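Local coordinates for protein branched-chain alpha-ketoacid decarboxylase (Lactococcus lactis, PDB 2VBF) that probably decarboxylates branched-chain and aromatic alpha-keto acids to aldehydes, using thiamine diphosphate and a magnesium ion, at residues G453-T458 with W501-L506; I476-G481 with W544-L549. All coordinates share one frame; numbering follows the deposited sequence.

Contact 1. Residues G453-T458 with W501-L506; sequences GSLQLT and WNYSKL. With TPP (thiamine diphosphate), chain F.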
loop_
_atom_site.group_PDB
_atom_site.type_symbol
_atom_site.label_atom_id
_atom_site.label_comp_id
_atom_site.label_asym_id
_atom_site.label_seq_id
_atom_site.Cartn_x
_atom_site.Cartn_y
_atom_site.Cartn_z
ATOM N N GLY A 453 -10.149 -12.327 5.987
ATOM C CA GLY A 453 -9.223 -12.109 4.886
ATOM C C GLY A 453 -8.904 -10.644 4.698
ATOM O O GLY A 453 -7.771 -10.296 4.381
ATOM N N SER A 454 -9.917 -9.792 4.894
ATOM C CA SER A 454 -9.777 -8.339 4.729
ATOM C C SER A 454 -9.046 -7.701 5.891
ATOM O O SER A 454 -8.217 -6.802 5.696
ATOM C CB SER A 454 -11.154 -7.698 4.566
ATOM O OG SER A 454 -11.781 -8.119 3.365
ATOM N N LEU A 455 -9.336 -8.151 7.115
ATOM C CA LEU A 455 -8.603 -7.653 8.297
ATOM C C LEU A 455 -7.091 -7.827 8.151
ATOM O O LEU A 455 -6.333 -6.982 8.577
ATOM C CB LEU A 455 -9.071 -8.344 9.584
ATOM C CG LEU A 455 -8.311 -7.918 10.852
ATOM C CD1 LEU A 455 -8.584 -6.446 11.224
ATOM C CD2 LEU A 455 -8.648 -8.845 12.029
ATOM N N GLN A 456 -6.665 -8.918 7.515
ATOM C CA GLN A 456 -5.252 -9.211 7.390
ATOM C C GLN A 456 -4.486 -8.140 6.578
ATOM O O GLN A 456 -3.282 -7.980 6.745
ATOM C CB GLN A 456 -5.051 -10.599 6.790
ATOM C CG GLN A 456 -5.534 -11.737 7.705
ATOM C CD GLN A 456 -4.887 -13.080 7.410
ATOM O OE1 GLN A 456 -3.936 -13.165 6.645
ATOM N NE2 GLN A 456 -5.398 -14.146 8.049
ATOM N N LEU A 457 -5.184 -7.388 5.734
ATOM C CA LEU A 457 -4.521 -6.336 4.948
ATOM C C LEU A 457 -4.166 -5.079 5.753
ATOM O O LEU A 457 -3.229 -4.358 5.390
ATOM C CB LEU A 457 -5.346 -5.897 3.739
ATOM C CG LEU A 457 -5.444 -6.895 2.578
ATOM C CD1 LEU A 457 -6.655 -7.798 2.773
ATOM C CD2 LEU A 457 -5.503 -6.196 1.210
ATOM N N THR A 458 -4.918 -4.801 6.824
ATOM C CA THR A 458 -4.839 -3.495 7.518
ATOM C C THR A 458 -4.835 -3.582 9.060
ATOM O O THR A 458 -4.977 -2.560 9.747
ATOM C CB THR A 458 -6.013 -2.560 7.087
ATOM O OG1 THR A 458 -7.261 -3.191 7.387
ATOM C CG2 THR A 458 -5.948 -2.202 5.584
ATOM N N TRP A 501 -5.248 -16.725 11.823
ATOM C CA TRP A 501 -4.775 -16.091 13.038
ATOM C C TRP A 501 -5.742 -16.361 14.190
ATOM O O TRP A 501 -6.896 -16.731 13.974
ATOM C CB TRP A 501 -4.658 -14.584 12.854
ATOM C CG TRP A 501 -3.814 -14.135 11.714
ATOM C CD1 TRP A 501 -2.989 -14.894 10.938
ATOM C CD2 TRP A 501 -3.704 -12.797 11.237
ATOM N NE1 TRP A 501 -2.371 -14.103 9.993
ATOM C CE2 TRP A 501 -2.797 -12.811 10.156
ATOM C CE3 TRP A 501 -4.293 -11.588 11.615
ATOM C CZ2 TRP A 501 -2.457 -11.650 9.447
ATOM C CZ3 TRP A 501 -3.953 -10.436 10.912
ATOM C CH2 TRP A 501 -3.044 -10.481 9.840
ATOM N N ASN A 502 -5.256 -16.144 15.407
ATOM C CA ASN A 502 -6.104 -16.114 16.601
ATOM C C ASN A 502 -6.646 -14.705 16.779
ATOM O O ASN A 502 -6.124 -13.922 17.571
ATOM C CB ASN A 502 -5.310 -16.583 17.825
ATOM C CG ASN A 502 -4.807 -18.007 17.671
ATOM O OD1 ASN A 502 -5.586 -18.921 17.397
ATOM N ND2 ASN A 502 -3.507 -18.200 17.818
ATOM N N TYR A 503 -7.699 -14.401 16.021
ATOM C CA TYR A 503 -8.196 -13.015 15.864
ATOM C C TYR A 503 -8.555 -12.373 17.199
ATOM O O TYR A 503 -8.258 -11.218 17.416
ATOM C CB TYR A 503 -9.375 -12.965 14.877
ATOM C CG TYR A 503 -8.963 -13.491 13.518
ATOM C CD1 TYR A 503 -8.112 -12.752 12.700
ATOM C CD2 TYR A 503 -9.378 -14.738 13.079
ATOM C CE1 TYR A 503 -7.691 -13.250 11.463
ATOM C CE2 TYR A 503 -8.972 -15.246 11.862
ATOM C CZ TYR A 503 -8.112 -14.493 11.050
ATOM O OH TYR A 503 -7.695 -15.010 9.847
ATOM N N SER A 504 -9.163 -13.139 18.106
ATOM C CA SER A 504 -9.604 -12.584 19.390
ATOM C C SER A 504 -8.438 -12.123 20.286
ATOM O O SER A 504 -8.623 -11.293 21.186
ATOM C CB SER A 504 -10.494 -13.590 20.136
ATOM O OG SER A 504 -9.721 -14.650 20.669
ATOM N N LYS A 505 -7.240 -12.643 20.021
ATOM C CA LYS A 505 -6.055 -12.332 20.810
ATOM C C LYS A 505 -5.236 -11.157 20.261
ATOM O O LYS A 505 -4.244 -10.754 20.870
ATOM C CB LYS A 505 -5.170 -13.578 20.918
ATOM C CG LYS A 505 -5.864 -14.809 21.496
ATOM C CD LYS A 505 -6.532 -14.551 22.839
ATOM C CE LYS A 505 -7.238 -15.812 23.331
ATOM N NZ LYS A 505 -7.876 -15.612 24.665
ATOM N N LEU A 506 -5.655 -10.584 19.133
ATOM C CA LEU A 506 -4.932 -9.451 18.559
ATOM C C LEU A 506 -4.793 -8.231 19.494
ATOM O O LEU A 506 -3.687 -7.713 19.674
ATOM C CB LEU A 506 -5.532 -9.066 17.188
ATOM C CG LEU A 506 -5.205 -10.064 16.068
ATOM C CD1 LEU A 506 -6.127 -9.854 14.863
ATOM C CD2 LEU A 506 -3.711 -9.988 15.649
HETATM N "N1'" TPP F . -7.368 -7.017 -3.039
HETATM C "C2'" TPP F . -7.904 -5.795 -2.726
HETATM C CM2 TPP F . -6.996 -4.707 -2.226
HETATM N "N3'" TPP F . -9.252 -5.591 -2.890
HETATM C "C4'" TPP F . -10.069 -6.594 -3.366
HETATM N "N4'" TPP F . -11.349 -6.345 -3.522
HETATM C "C5'" TPP F . -9.535 -7.852 -3.664
HETATM C "C6'" TPP F . -8.172 -8.059 -3.501
HETATM C "C7'" TPP F . -10.407 -8.985 -4.155
HETATM N N3 TPP F . -11.333 -9.458 -3.130
HETATM C C2 TPP F . -12.656 -9.084 -2.977
HETATM S S1 TPP F . -13.456 -9.775 -1.754
HETATM C C5 TPP F . -12.134 -10.636 -1.381
HETATM C C4 TPP F . -11.026 -10.395 -2.195
HETATM C CM4 TPP F . -9.687 -11.067 -2.061
HETATM C C6 TPP F . -12.230 -11.614 -0.227
HETATM C C7 TPP F . -12.582 -10.985 1.113
HETATM O O7 TPP F . -12.595 -12.037 2.046
HETATM P PA TPP F . -13.085 -11.826 3.549
HETATM O O1A TPP F . -12.652 -10.480 4.085
HETATM O O2A TPP F . -12.540 -12.975 4.376
HETATM O O3A TPP F . -14.695 -11.789 3.393
HETATM P PB TPP F . -15.731 -13.039 3.430
HETATM O O1B TPP F . -16.434 -13.030 2.102
HETATM O O2B TPP F . -16.704 -12.713 4.527
HETATM O O3B TPP F . -15.002 -14.326 3.699
HETATM O O HOH W 1 -1.366 -14.137 7.215
#
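Gln-456 and Trp-501 each carry CG beside their own backbone N, opposite the carbonyl carbon (chi1 -66° and -55°). With the rest of its chain extended, Gln-456 then lies over one face of the indole. Its amide is stacked almost flat on the ring, the two planes 10° apart, with Gln-456 CD 3.5 Å from Trp-501 CE2. Gln-456 CG sits over the Trp-501 six-membered ring in a CH-pi contact, 3.6 Å from the ring centroid. Both ends of the amide have polar partners. Gln-456 NE2 donates within its amide plane to Tyr-503 OH at 3.0 Å, meeting the ring at its edge, and also donates to the carbonyl of Pro-499. A water lies between Gln-456 OE1 and Trp-501 NE1. It accepts from the indole N-H and can donate to OE1. The helix 452-458 that carries Gln-456 belongs to the diphosphate-binding motif of thiamine diphosphate enzymes, which opens with a Gly-Asp-Gly. At its start Gly-453 N donates to the cofactor's O2A, 3.0 Å away. Ser-454 grips O1A twice, through its backbone N and through OG, the latter at 2.6 Å. On the apolar side, Leu-455 CD2 meets Leu-506 CD1 tip to tip at 3.9 Å and slides past Tyr-503 CD1. The second subunit is close by: its Phe-510 ring meets Trp-501, and its Ala-70 packs on Gln-456.

Contact 2. Residues I476-G481 with W544-L549; sequences IINNDG and WIELVL. With MG (magnesium ion), chain E; TPP (thiamine diphosphate), chain F.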
loop_
_atom_site.group_PDB
_atom_site.type_symbol
_atom_site.label_atom_id
_atom_site.label_comp_id
_atom_site.label_asym_id
_atom_site.label_seq_id
_atom_site.Cartn_x
_atom_site.Cartn_y
_atom_site.Cartn_z
ATOM N N ILE A 476 -15.231 -9.454 13.706
ATOM C CA ILE A 476 -14.345 -10.095 12.717
ATOM C C ILE A 476 -15.001 -11.411 12.297
ATOM O O ILE A 476 -15.200 -12.304 13.135
ATOM C CB ILE A 476 -12.921 -10.367 13.277
ATOM C CG1 ILE A 476 -12.256 -9.078 13.787
ATOM C CG2 ILE A 476 -12.043 -11.039 12.207
ATOM C CD1 ILE A 476 -12.687 -8.625 15.158
ATOM N N ILE A 477 -15.341 -11.536 11.012
ATOM C CA ILE A 477 -15.988 -12.749 10.522
ATOM C C ILE A 477 -14.939 -13.789 10.129
ATOM O O ILE A 477 -14.380 -13.756 9.050
ATOM C CB ILE A 477 -16.965 -12.487 9.374
ATOM C CG1 ILE A 477 -18.031 -11.476 9.820
ATOM C CG2 ILE A 477 -17.595 -13.788 8.921
ATOM C CD1 ILE A 477 -19.095 -11.189 8.795
ATOM N N ASN A 478 -14.684 -14.717 11.044
ATOM C CA ASN A 478 -13.755 -15.788 10.775
ATOM C C ASN A 478 -14.520 -16.931 10.114
ATOM O O ASN A 478 -15.182 -17.725 10.800
ATOM C CB ASN A 478 -13.073 -16.241 12.065
ATOM C CG ASN A 478 -12.169 -17.439 11.850
ATOM O OD1 ASN A 478 -12.125 -18.012 10.757
ATOM N ND2 ASN A 478 -11.456 -17.832 12.891
ATOM N N ASN A 479 -14.437 -17.003 8.788
ATOM C CA ASN A 479 -14.997 -18.119 8.021
ATOM C C ASN A 479 -13.902 -18.875 7.250
ATOM O O ASN A 479 -14.164 -19.471 6.204
ATOM C CB ASN A 479 -16.147 -17.683 7.114
ATOM C CG ASN A 479 -15.771 -16.534 6.236
ATOM O OD1 ASN A 479 -14.589 -16.257 6.073
ATOM N ND2 ASN A 479 -16.751 -15.837 5.699
ATOM N N ASP A 480 -12.691 -18.847 7.795
ATOM C CA ASP A 480 -11.582 -19.638 7.281
ATOM C C ASP A 480 -11.286 -19.313 5.809
ATOM O O ASP A 480 -11.127 -20.222 4.984
ATOM C CB ASP A 480 -11.901 -21.131 7.469
ATOM C CG ASP A 480 -10.690 -22.033 7.275
ATOM O OD1 ASP A 480 -9.531 -21.572 7.470
ATOM O OD2 ASP A 480 -10.921 -23.207 6.919
ATOM N N GLY A 481 -11.166 -18.014 5.498
ATOM C CA GLY A 481 -10.759 -17.548 4.158
ATOM C C GLY A 481 -11.714 -16.607 3.430
ATOM O O GLY A 481 -12.542 -15.930 4.058
ATOM N N TRP A 544 -13.899 -6.291 20.582
ATOM C CA TRP A 544 -13.216 -7.016 19.515
ATOM C C TRP A 544 -13.743 -8.454 19.517
ATOM O O TRP A 544 -13.340 -9.282 20.340
ATOM C CB TRP A 544 -11.720 -6.977 19.769
ATOM C CG TRP A 544 -10.872 -7.446 18.635
ATOM C CD1 TRP A 544 -10.294 -8.682 18.484
ATOM C CD2 TRP A 544 -10.479 -6.678 17.488
ATOM N NE1 TRP A 544 -9.571 -8.719 17.320
ATOM C CE2 TRP A 544 -9.671 -7.509 16.685
ATOM C CE3 TRP A 544 -10.744 -5.374 17.059
ATOM C CZ2 TRP A 544 -9.116 -7.076 15.476
ATOM C CZ3 TRP A 544 -10.193 -4.944 15.861
ATOM C CH2 TRP A 544 -9.384 -5.798 15.083
ATOM N N ILE A 545 -14.666 -8.729 18.602
ATOM C CA ILE A 545 -15.496 -9.913 18.662
ATOM C C ILE A 545 -15.255 -10.795 17.456
ATOM O O ILE A 545 -15.637 -10.448 16.332
ATOM C CB ILE A 545 -16.987 -9.521 18.729
ATOM C CG1 ILE A 545 -17.253 -8.652 19.963
ATOM C CG2 ILE A 545 -17.881 -10.761 18.715
ATOM C CD1 ILE A 545 -18.508 -7.796 19.832
ATOM N N GLU A 546 -14.642 -11.955 17.700
ATOM C CA GLU A 546 -14.405 -12.920 16.639
ATOM C C GLU A 546 -15.662 -13.771 16.455
ATOM O O GLU A 546 -16.048 -14.521 17.359
ATOM C CB GLU A 546 -13.183 -13.789 16.961
ATOM C CG GLU A 546 -12.909 -14.870 15.907
ATOM C CD GLU A 546 -11.692 -15.713 16.215
ATOM O OE1 GLU A 546 -10.946 -15.383 17.164
ATOM O OE2 GLU A 546 -11.483 -16.702 15.477
ATOM N N LEU A 547 -16.307 -13.631 15.297
ATOM C CA LEU A 547 -17.468 -14.452 14.930
ATOM C C LEU A 547 -16.989 -15.636 14.116
ATOM O O LEU A 547 -16.262 -15.461 13.135
ATOM C CB LEU A 547 -18.474 -13.650 14.101
ATOM C CG LEU A 547 -18.977 -12.338 14.707
ATOM C CD1 LEU A 547 -19.938 -11.658 13.736
ATOM C CD2 LEU A 547 -19.650 -12.573 16.073
ATOM N N VAL A 548 -17.397 -16.846 14.508
ATOM C CA VAL A 548 -17.056 -18.032 13.736
ATOM C C VAL A 548 -18.245 -18.456 12.870
ATOM O O VAL A 548 -19.352 -18.695 13.369
ATOM C CB VAL A 548 -16.580 -19.205 14.636
ATOM C CG1 VAL A 548 -16.184 -20.394 13.767
ATOM C CG2 VAL A 548 -15.409 -18.760 15.504
ATOM N N LEU A 549 -18.009 -18.531 11.564
ATOM C CA LEU A 549 -19.014 -18.947 10.601
ATOM C C LEU A 549 -18.395 -19.895 9.580
ATOM O O LEU A 549 -17.175 -19.911 9.398
ATOM C CB LEU A 549 -19.631 -17.727 9.907
ATOM C CG LEU A 549 -20.651 -16.981 10.784
ATOM C CD1 LEU A 549 -20.020 -15.767 11.463
ATOM C CD2 LEU A 549 -21.896 -16.596 10.000
HETATM MG MG MG E . -13.547 -14.585 5.242
HETATM N "N1'" TPP F . -7.368 -7.017 -3.039
HETATM C "C2'" TPP F . -7.904 -5.795 -2.726
HETATM C CM2 TPP F . -6.996 -4.707 -2.226
HETATM N "N3'" TPP F . -9.252 -5.591 -2.890
HETATM C "C4'" TPP F . -10.069 -6.594 -3.366
HETATM N "N4'" TPP F . -11.349 -6.345 -3.522
HETATM C "C5'" TPP F . -9.535 -7.852 -3.664
HETATM C "C6'" TPP F . -8.172 -8.059 -3.501
HETATM C "C7'" TPP F . -10.407 -8.985 -4.155
HETATM N N3 TPP F . -11.333 -9.458 -3.130
HETATM C C2 TPP F . -12.656 -9.084 -2.977
HETATM S S1 TPP F . -13.456 -9.775 -1.754
HETATM C C5 TPP F . -12.134 -10.636 -1.381
HETATM C C4 TPP F . -11.026 -10.395 -2.195
HETATM C CM4 TPP F . -9.687 -11.067 -2.061
HETATM C C6 TPP F . -12.230 -11.614 -0.227
HETATM C C7 TPP F . -12.582 -10.985 1.113
HETATM O O7 TPP F . -12.595 -12.037 2.046
HETATM P PA TPP F . -13.085 -11.826 3.549
HETATM O O1A TPP F . -12.652 -10.480 4.085
HETATM O O2A TPP F . -12.540 -12.975 4.376
HETATM O O3A TPP F . -14.695 -11.789 3.393
HETATM P PB TPP F . -15.731 -13.039 3.430
HETATM O O1B TPP F . -16.434 -13.030 2.102
HETATM O O2B TPP F . -16.704 -12.713 4.527
HETATM O O3B TPP F . -15.002 -14.326 3.699
HETATM O O HOH W 2 -14.790 -13.327 6.408
#
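Ile-476, Ile-477 and Asn-478 pair in parallel with Glu-546, Leu-547 and Val-548, and four backbone hydrogen bonds join the two strands. Ile-476 N donates to Ile-545 O at 2.8 Å and Ile-476 O accepts from Leu-547 N. Asn-478 repeats the pattern, donating to Leu-547 O and accepting from Leu-549 N.

Among the polar side chains, Asn-478 and Glu-546 lie side by side and point the same way. Asn-478 ND2 donates in its amide plane to the anti side of Glu-546 OE2, at 2.8 Å and nearly straight (169°). The other end of the amide, OD1, accepts from Asp-480 N in an Asx turn. A leucine in place of Asn-478 would probably leave Glu-546 OE2 without this donor and the turn before Gly-481 without its brace.

The apolar contacts fall on both faces of the sheet. With CG1 beside the backbone N and chi2 at 80°, Ile-476 CD1 lies over the face of the Trp-544 indole in a CH-pi contact, 3.7 Å from the centroid of the five-membered ring. On the face of Ile-477 and Leu-547, Ile-477 CG2 touches Leu-549 CD1 at 4.0 Å.

Metal bonds lie just past the strand end. Asn-479 OD1 (2.1 Å) and Gly-481 O (2.0 Å) bind the magnesium ion, as do two diphosphate oxygens, a water and Asp-452. Asn-479 ND2 also donates to the cofactor's O3B. Asn-479 closes the thiamine diphosphate motif that opens at the Gly-Asp-Gly of Asp-452 and Gly-453.

Within the parallel sheet, strand 473-478 runs between 445-451 and 542-548, and 517-522 flanks 542-548 on its far side. Helix 379-389 packs on Ile-477, Leu-547 and Leu-549, while Tyr-503 touches Asn-478 and Glu-546 on the other face.

Followed from the N terminus, the segments come in the order helix 452-458, strand 473-478, the loop at 501-506 and strand 542-548. Contact 1 closes a loop of 42 residues that holds the first strand of contact 2. Contact 2 closes one of 62 residues that holds the loop segment of contact 1. The two therefore cross. Their centres are about 9 Å apart, and they meet directly. Tyr-503 O probably accepts from Trp-544 NE1, and Ser-504 N probably donates to Glu-546 OE1. The 501-506 loop is thus tied to both the cofactor-binding helix and the sheet. Both contacts reach thiamine diphosphate, contact 1 at helix 452-458 and contact 2 past strand 473-478.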